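Local coordinates for universal stress protein (Archaeoglobus fulgidus, PDB 3LOQ) that is of unknown function but binds adenosine monophosphate, as a nucleotide-binding member of the universal stress protein A family, at residues E85-L88 with P89-A92; F137-L141 with L142-S146; S274-V277 with I278-S281. All coordinates share one frame; numbering follows the deposited sequence.

Interaction 1 (E85-L88 with P89-A92); sequences EEVL and PEVA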
# COMPACT_ATOMS: atom_id res chain seq x y z
N GLU A 85 -9.74 6.98 -22.24
CA GLU A 85 -10.86 7.91 -22.25
C GLU A 85 -12.22 7.22 -22.28
O GLU A 85 -13.23 7.79 -21.86
CB GLU A 85 -10.71 8.92 -23.40
CG GLU A 85 -9.86 10.12 -23.00
CD GLU A 85 -9.22 10.81 -24.19
OE1 GLU A 85 -8.53 11.84 -23.98
OE2 GLU A 85 -9.40 10.32 -25.33
N GLU A 86 -12.24 5.98 -22.77
CA GLU A 86 -13.44 5.16 -22.69
C GLU A 86 -13.68 4.62 -21.28
O GLU A 86 -14.82 4.46 -20.85
CB GLU A 86 -13.33 3.98 -23.66
CG GLU A 86 -13.58 4.39 -25.10
CD GLU A 86 -13.61 3.21 -26.05
OE1 GLU A 86 -12.70 2.34 -25.98
OE2 GLU A 86 -14.55 3.16 -26.88
N VAL A 87 -12.59 4.34 -20.56
CA VAL A 87 -12.70 3.62 -19.29
C VAL A 87 -12.65 4.53 -18.07
O VAL A 87 -13.51 4.44 -17.19
CB VAL A 87 -11.64 2.51 -19.20
CG1 VAL A 87 -11.56 1.94 -17.79
CG2 VAL A 87 -11.95 1.42 -20.23
N LEU A 88 -11.66 5.42 -18.03
CA LEU A 88 -11.46 6.30 -16.88
C LEU A 88 -12.72 7.05 -16.38
O LEU A 88 -12.88 7.25 -15.17
CB LEU A 88 -10.30 7.27 -17.14
CG LEU A 88 -8.92 6.60 -17.27
CD1 LEU A 88 -7.83 7.64 -17.50
CD2 LEU A 88 -8.61 5.78 -16.04
N PRO A 89 -13.61 7.48 -17.29
CA PRO A 89 -14.81 8.15 -16.78
C PRO A 89 -15.62 7.24 -15.86
O PRO A 89 -16.27 7.76 -14.93
CB PRO A 89 -15.60 8.49 -18.05
CG PRO A 89 -14.55 8.65 -19.10
CD PRO A 89 -13.48 7.62 -18.76
N GLU A 90 -15.59 5.93 -16.10
CA GLU A 90 -16.20 4.95 -15.19
C GLU A 90 -15.52 5.01 -13.83
O GLU A 90 -16.17 4.98 -12.79
CB GLU A 90 -16.06 3.52 -15.73
CG GLU A 90 -16.54 3.28 -17.15
CD GLU A 90 -16.26 1.85 -17.62
OE1 GLU A 90 -15.19 1.62 -18.22
OE2 GLU A 90 -17.10 0.96 -17.38
N VAL A 91 -14.19 5.08 -13.84
CA VAL A 91 -13.44 5.18 -12.59
C VAL A 91 -13.86 6.46 -11.88
O VAL A 91 -14.23 6.43 -10.70
CB VAL A 91 -11.93 5.14 -12.83
CG1 VAL A 91 -11.14 5.31 -11.52
CG2 VAL A 91 -11.56 3.83 -13.53
N ALA A 92 -13.86 7.58 -12.61
CA ALA A 92 -14.21 8.86 -11.99
C ALA A 92 -15.62 8.77 -11.44
O ALA A 92 -15.87 9.23 -10.34
CB ALA A 92 -14.07 10.03 -12.97

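Interaction 2 (F137-L141 with L142-S146); sequences FKKIL and LGSVS. With AMP (adenosine monophosphate), chain C.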
# COMPACT_ATOMS: atom_id res chain seq x y z
N PHE A 137 9.92 -14.65 -9.87
CA PHE A 137 10.45 -14.90 -11.21
C PHE A 137 9.78 -14.03 -12.26
O PHE A 137 10.45 -13.40 -13.07
CB PHE A 137 10.34 -16.38 -11.58
CG PHE A 137 10.48 -16.67 -13.08
CD1 PHE A 137 11.65 -16.36 -13.77
CD2 PHE A 137 9.44 -17.28 -13.78
CE1 PHE A 137 11.80 -16.64 -15.15
CE2 PHE A 137 9.56 -17.57 -15.17
CZ PHE A 137 10.75 -17.26 -15.85
N LYS A 138 8.45 -14.02 -12.26
CA LYS A 138 7.72 -13.24 -13.24
C LYS A 138 7.94 -11.76 -13.01
O LYS A 138 8.00 -10.99 -13.95
CB LYS A 138 6.22 -13.57 -13.22
CG LYS A 138 5.87 -14.93 -13.84
CD LYS A 138 6.20 -14.97 -15.31
CE LYS A 138 5.89 -16.34 -15.92
NZ LYS A 138 4.42 -16.61 -15.94
N LYS A 139 8.05 -11.34 -11.75
CA LYS A 139 8.34 -9.93 -11.48
C LYS A 139 9.68 -9.54 -12.14
O LYS A 139 9.81 -8.49 -12.78
CB LYS A 139 8.38 -9.65 -9.97
CG LYS A 139 7.00 -9.50 -9.33
CD LYS A 139 7.11 -8.88 -7.94
CE LYS A 139 5.75 -8.75 -7.26
NZ LYS A 139 5.35 -10.05 -6.67
N ILE A 140 10.66 -10.41 -12.02
CA ILE A 140 11.97 -10.13 -12.57
C ILE A 140 11.95 -10.23 -14.08
O ILE A 140 12.44 -9.35 -14.78
CB ILE A 140 13.02 -11.07 -11.96
CG1 ILE A 140 13.23 -10.68 -10.49
CG2 ILE A 140 14.32 -11.01 -12.74
CD1 ILE A 140 13.61 -11.86 -9.60
N LEU A 141 11.34 -11.29 -14.59
CA LEU A 141 11.29 -11.51 -16.03
C LEU A 141 10.53 -10.42 -16.79
O LEU A 141 10.95 -10.00 -17.88
CB LEU A 141 10.67 -12.87 -16.35
CG LEU A 141 10.68 -13.24 -17.84
CD1 LEU A 141 12.11 -13.50 -18.33
CD2 LEU A 141 9.78 -14.43 -18.13
N LEU A 142 9.40 -9.97 -16.24
CA LEU A 142 8.46 -9.18 -17.04
C LEU A 142 8.29 -7.76 -16.53
O LEU A 142 7.69 -6.93 -17.20
CB LEU A 142 7.09 -9.87 -17.15
CG LEU A 142 7.08 -11.22 -17.87
CD1 LEU A 142 5.68 -11.84 -17.91
CD2 LEU A 142 7.63 -11.05 -19.28
N GLY A 143 8.83 -7.49 -15.36
CA GLY A 143 8.68 -6.17 -14.77
C GLY A 143 7.56 -6.15 -13.75
O GLY A 143 6.61 -6.96 -13.81
N SER A 144 7.66 -5.24 -12.80
CA SER A 144 6.66 -5.07 -11.76
C SER A 144 6.61 -3.60 -11.42
O SER A 144 7.56 -3.06 -10.83
CB SER A 144 7.05 -5.86 -10.51
OG SER A 144 6.11 -5.63 -9.47
N VAL A 145 5.53 -2.95 -11.84
CA VAL A 145 5.31 -1.54 -11.55
C VAL A 145 5.12 -1.33 -10.06
O VAL A 145 5.61 -0.34 -9.51
CB VAL A 145 4.10 -0.98 -12.34
CG1 VAL A 145 3.82 0.46 -11.95
CG2 VAL A 145 4.38 -1.08 -13.86
N SER A 146 4.46 -2.27 -9.40
CA SER A 146 4.20 -2.11 -7.97
C SER A 146 5.49 -2.23 -7.17
O SER A 146 5.71 -1.46 -6.23
CB SER A 146 3.12 -3.09 -7.46
OG SER A 146 3.56 -4.44 -7.42
P AMP C . 2.57 -5.02 -11.04
O1P AMP C . 3.56 -5.12 -9.91
O2P AMP C . 3.10 -4.45 -12.35
O3P AMP C . 1.72 -6.26 -11.21
O5' AMP C . 1.54 -3.89 -10.54
C5' AMP C . 0.39 -3.61 -11.34
C4' AMP C . -0.06 -2.22 -10.98
O4' AMP C . 0.87 -1.26 -11.49
C3' AMP C . -1.35 -1.86 -11.66
O3' AMP C . -2.43 -2.30 -10.87
C2' AMP C . -1.29 -0.35 -11.69
O2' AMP C . -1.69 0.09 -10.40
C1' AMP C . 0.19 -0.06 -11.86
N9 AMP C . 0.44 0.20 -13.30
C8 AMP C . 0.98 -0.68 -14.16
N7 AMP C . 1.07 -0.14 -15.41
C5 AMP C . 0.57 1.11 -15.34
C6 AMP C . 0.36 2.22 -16.28
N6 AMP C . 0.72 2.11 -17.58
N1 AMP C . -0.19 3.35 -15.81
C2 AMP C . -0.55 3.49 -14.52
N3 AMP C . -0.39 2.52 -13.61
C4 AMP C . 0.16 1.33 -13.95

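Interaction 3 (S274-V277 with I278-S281); sequences SESV and IRRS. With ACT (acetate ion), chain K.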
# COMPACT_ATOMS: atom_id res chain seq x y z
N SER A 274 8.86 -7.59 2.53
CA SER A 274 7.67 -6.96 2.00
C SER A 274 7.19 -7.62 0.70
O SER A 274 5.99 -7.74 0.48
CB SER A 274 7.92 -5.47 1.76
OG SER A 274 8.85 -5.30 0.70
N GLU A 275 8.10 -8.02 -0.18
CA GLU A 275 7.66 -8.62 -1.43
C GLU A 275 6.89 -9.92 -1.14
O GLU A 275 5.81 -10.15 -1.68
CB GLU A 275 8.81 -8.88 -2.42
CG GLU A 275 8.32 -9.30 -3.83
CD GLU A 275 7.86 -10.76 -3.90
OE1 GLU A 275 8.31 -11.56 -3.04
OE2 GLU A 275 7.06 -11.11 -4.80
N SER A 276 7.46 -10.76 -0.27
CA SER A 276 6.78 -12.00 0.11
C SER A 276 5.45 -11.76 0.83
O SER A 276 4.44 -12.39 0.52
CB SER A 276 7.70 -12.86 0.97
OG SER A 276 8.85 -13.21 0.25
N VAL A 277 5.45 -10.87 1.81
CA VAL A 277 4.23 -10.59 2.55
C VAL A 277 3.16 -10.08 1.60
O VAL A 277 2.03 -10.60 1.57
CB VAL A 277 4.46 -9.57 3.69
CG1 VAL A 277 3.12 -8.99 4.21
CG2 VAL A 277 5.24 -10.23 4.81
N ILE A 278 3.51 -9.07 0.81
CA ILE A 278 2.57 -8.46 -0.10
C ILE A 278 2.02 -9.49 -1.10
O ILE A 278 0.84 -9.49 -1.42
CB ILE A 278 3.23 -7.30 -0.87
CG1 ILE A 278 3.54 -6.15 0.10
CG2 ILE A 278 2.34 -6.83 -2.02
CD1 ILE A 278 4.40 -5.07 -0.50
N ARG A 279 2.88 -10.38 -1.58
CA ARG A 279 2.48 -11.30 -2.64
C ARG A 279 1.50 -12.35 -2.15
O ARG A 279 0.56 -12.68 -2.85
CB ARG A 279 3.69 -11.98 -3.24
CG ARG A 279 3.40 -12.81 -4.48
CD ARG A 279 4.72 -13.36 -5.06
NE ARG A 279 5.01 -14.65 -4.48
CZ ARG A 279 6.00 -14.91 -3.64
NH1 ARG A 279 6.86 -13.98 -3.28
NH2 ARG A 279 6.12 -16.14 -3.17
N ARG A 280 1.70 -12.86 -0.93
CA ARG A 280 0.92 -13.98 -0.42
C ARG A 280 -0.20 -13.52 0.51
O ARG A 280 -1.01 -14.34 0.96
CB ARG A 280 1.83 -14.99 0.29
CG ARG A 280 3.17 -15.19 -0.41
CD ARG A 280 3.72 -16.60 -0.29
NE ARG A 280 4.09 -16.96 1.07
CZ ARG A 280 3.57 -18.00 1.72
NH1 ARG A 280 2.67 -18.77 1.11
NH2 ARG A 280 3.95 -18.28 2.97
N SER A 281 -0.27 -12.22 0.77
CA SER A 281 -1.30 -11.71 1.66
C SER A 281 -2.65 -11.68 0.97
O SER A 281 -2.77 -11.23 -0.16
CB SER A 281 -0.96 -10.31 2.19
OG SER A 281 -2.10 -9.73 2.79
C ACT K . 10.85 -5.02 3.74
O ACT K . 11.48 -6.10 3.70
OXT ACT K . 10.90 -4.31 2.69
CH3 ACT K . 10.09 -4.61 4.99

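Interaction 1 (E85-L88 with P89-A92)
Pro89 breaks the regular ladder of the helix against Glu85: lacking an N-H, it sets its CD 3.1 Å from Glu85 O, where a helical bond would otherwise run, and the helix kinks there. Glu90 N likewise misses Glu86 O, its regular partner, and bonds to Val87 O, 2.8 Å away, a 3-10-like bond bent to 132° at the hydrogen; Val91 N adds a weak one to the same oxygen at 3.5 Å. Regular winding returns with Ala92 N to Leu88 O, 2.8 Å and nearly straight (167°). On the outer side, Glu90 folds back over the preceding turn. Its CG stands anti to the carbonyl carbon (chi1 -53°), and the extended chain beyond it carries OE1 obliquely past Val87, 3.7 Å from Val87 CG1. It is thus the carboxylate oxygen that passes over the methyl-bearing end of Val87, and the acid suits this exposed side of the helix. On the inner side, Leu88 CD2 and Val91 CG2 are 4.3 Å apart, two branched apolar residues that share a ridge. Both lie on Val55 of strand 52-60, and Leu88 also meets Val104. This is a proline-kinked amphipathic helix, laid on the parallel sheet of an alpha/beta domain.

Interaction 2 (F137-L141 with L142-S146)
Close to the turn where Lys139 meets Ser144, Val145 lies over one face of the adenine of AMP only at its five-membered, sugar-bearing end: CG1 stands above N9 at 3.6 Å, while CG2 overhangs the rim at C8, 3.4 Å away. The turn closes the family's nucleotide-binding motif, G-2X-G-9X-G(S/T), whose last two members are Gly143 and Ser144. Helix 136-142 ends as Leu142 N and Gly143 N bond to Lys138 O and Lys139 O. Gly143 then leaves the helix with positive phi (98°) and turns the chain aside, at angles where a CB would jam against the carbonyl oxygen of Leu142; its own carbonyl accepts from Arg132, which also binds AMP. Lys139 runs its aliphatic part alongside Ser144, CD lying 3.7 Å from Ser144 OG, and its ammonium goes on to Ala134 O and the carboxylate of Glu275. On the outer side Lys138 CD and Leu142 CD1 run side by side, 4.1 Å apart. Ser144 is the N-cap of helix 145-152: its hydroxyl accepts from Glu147 N and donates to the phosphate, two roles that a small hydroxyl can combine. The positive end of that helix would probably steady the phosphate charge. Val145 N holds AMP O2P at 2.9 Å. Ser146 places OG between its backbone N and carbonyl carbon (chi1 71°), a rotation that brings hydroxyl and amide to the same phosphate oxygen. Three donors of this turn grip that one oxygen: AMP O1P lies 2.6 Å from Ser144 OG, 2.6 Å from Ser146 OG and 3.0 Å from Ser146 N.

Interaction 3 (S274-V277 with I278-S281)
Glu275 and Arg279 meet with their carboxylate and guanidinium planes nearly coplanar, 14° apart, so that the acid lies at the edge of the guanidinium. A single nitrogen does the reaching: Arg279 NH1 is 2.8 Å from Glu275 OE1 and 3.3 Å from Glu275 OE2, both weak hydrogen bonds within a salt bridge, the shorter one sharply bent and the longer nearly straight (164°). A bend at the third torsion (chi3 90°) turns the arginine head back toward the acid, while its CD rests 3.3 Å from Glu275 OE2. Over one face of the guanidinium, offset toward the rim, sits Arg280 CG, 4.1 Å above the plane. The carboxylate is shared: Lys136 holds OE1 and Lys139 holds OE2, so a buried glutamate has three basic partners, which would probably keep it ionised. With an alanine in place of Arg279, Glu275 would probably lose one of its three cationic mates and a gap would open beside the lysines. The backbone keeps regular bonds as far as Arg280 N to Ser276 O, after which Ser281 N bonds only weakly to Val277 O. On another side Ile278 sends its branched chain onto Leu150 of helix 145-152, and Ser274 N bonds weakly to an acetate, probably from the crystallisation liquor. Such an i to i+4 acid-base pair is a common helix motif, here placed where helix 273-280 packs against helix 136-142.

How the interactions relate
Interactions 2 and 3 touch: Lys139 NZ of 137-141 forms a salt bridge with Glu275 OE2 of 274-277 at 2.8 Å, tying helix 136-142, just ahead of the phosphate-binding residues, to helix 273-280; their centres are 14 Å apart. They also correspond: Ser146 binds the phosphate near the start of helix 145-152, and Ser274 meets an acetate, probably from the crystallisation liquor, consistent with a related anion site at the start of helix 273-280. Interaction 1 stands apart, its nearest atoms about 14 Å from interaction 2 and about 20 Å from interaction 3, yet the side chain of Leu88 comes within about 9 Å of AMP.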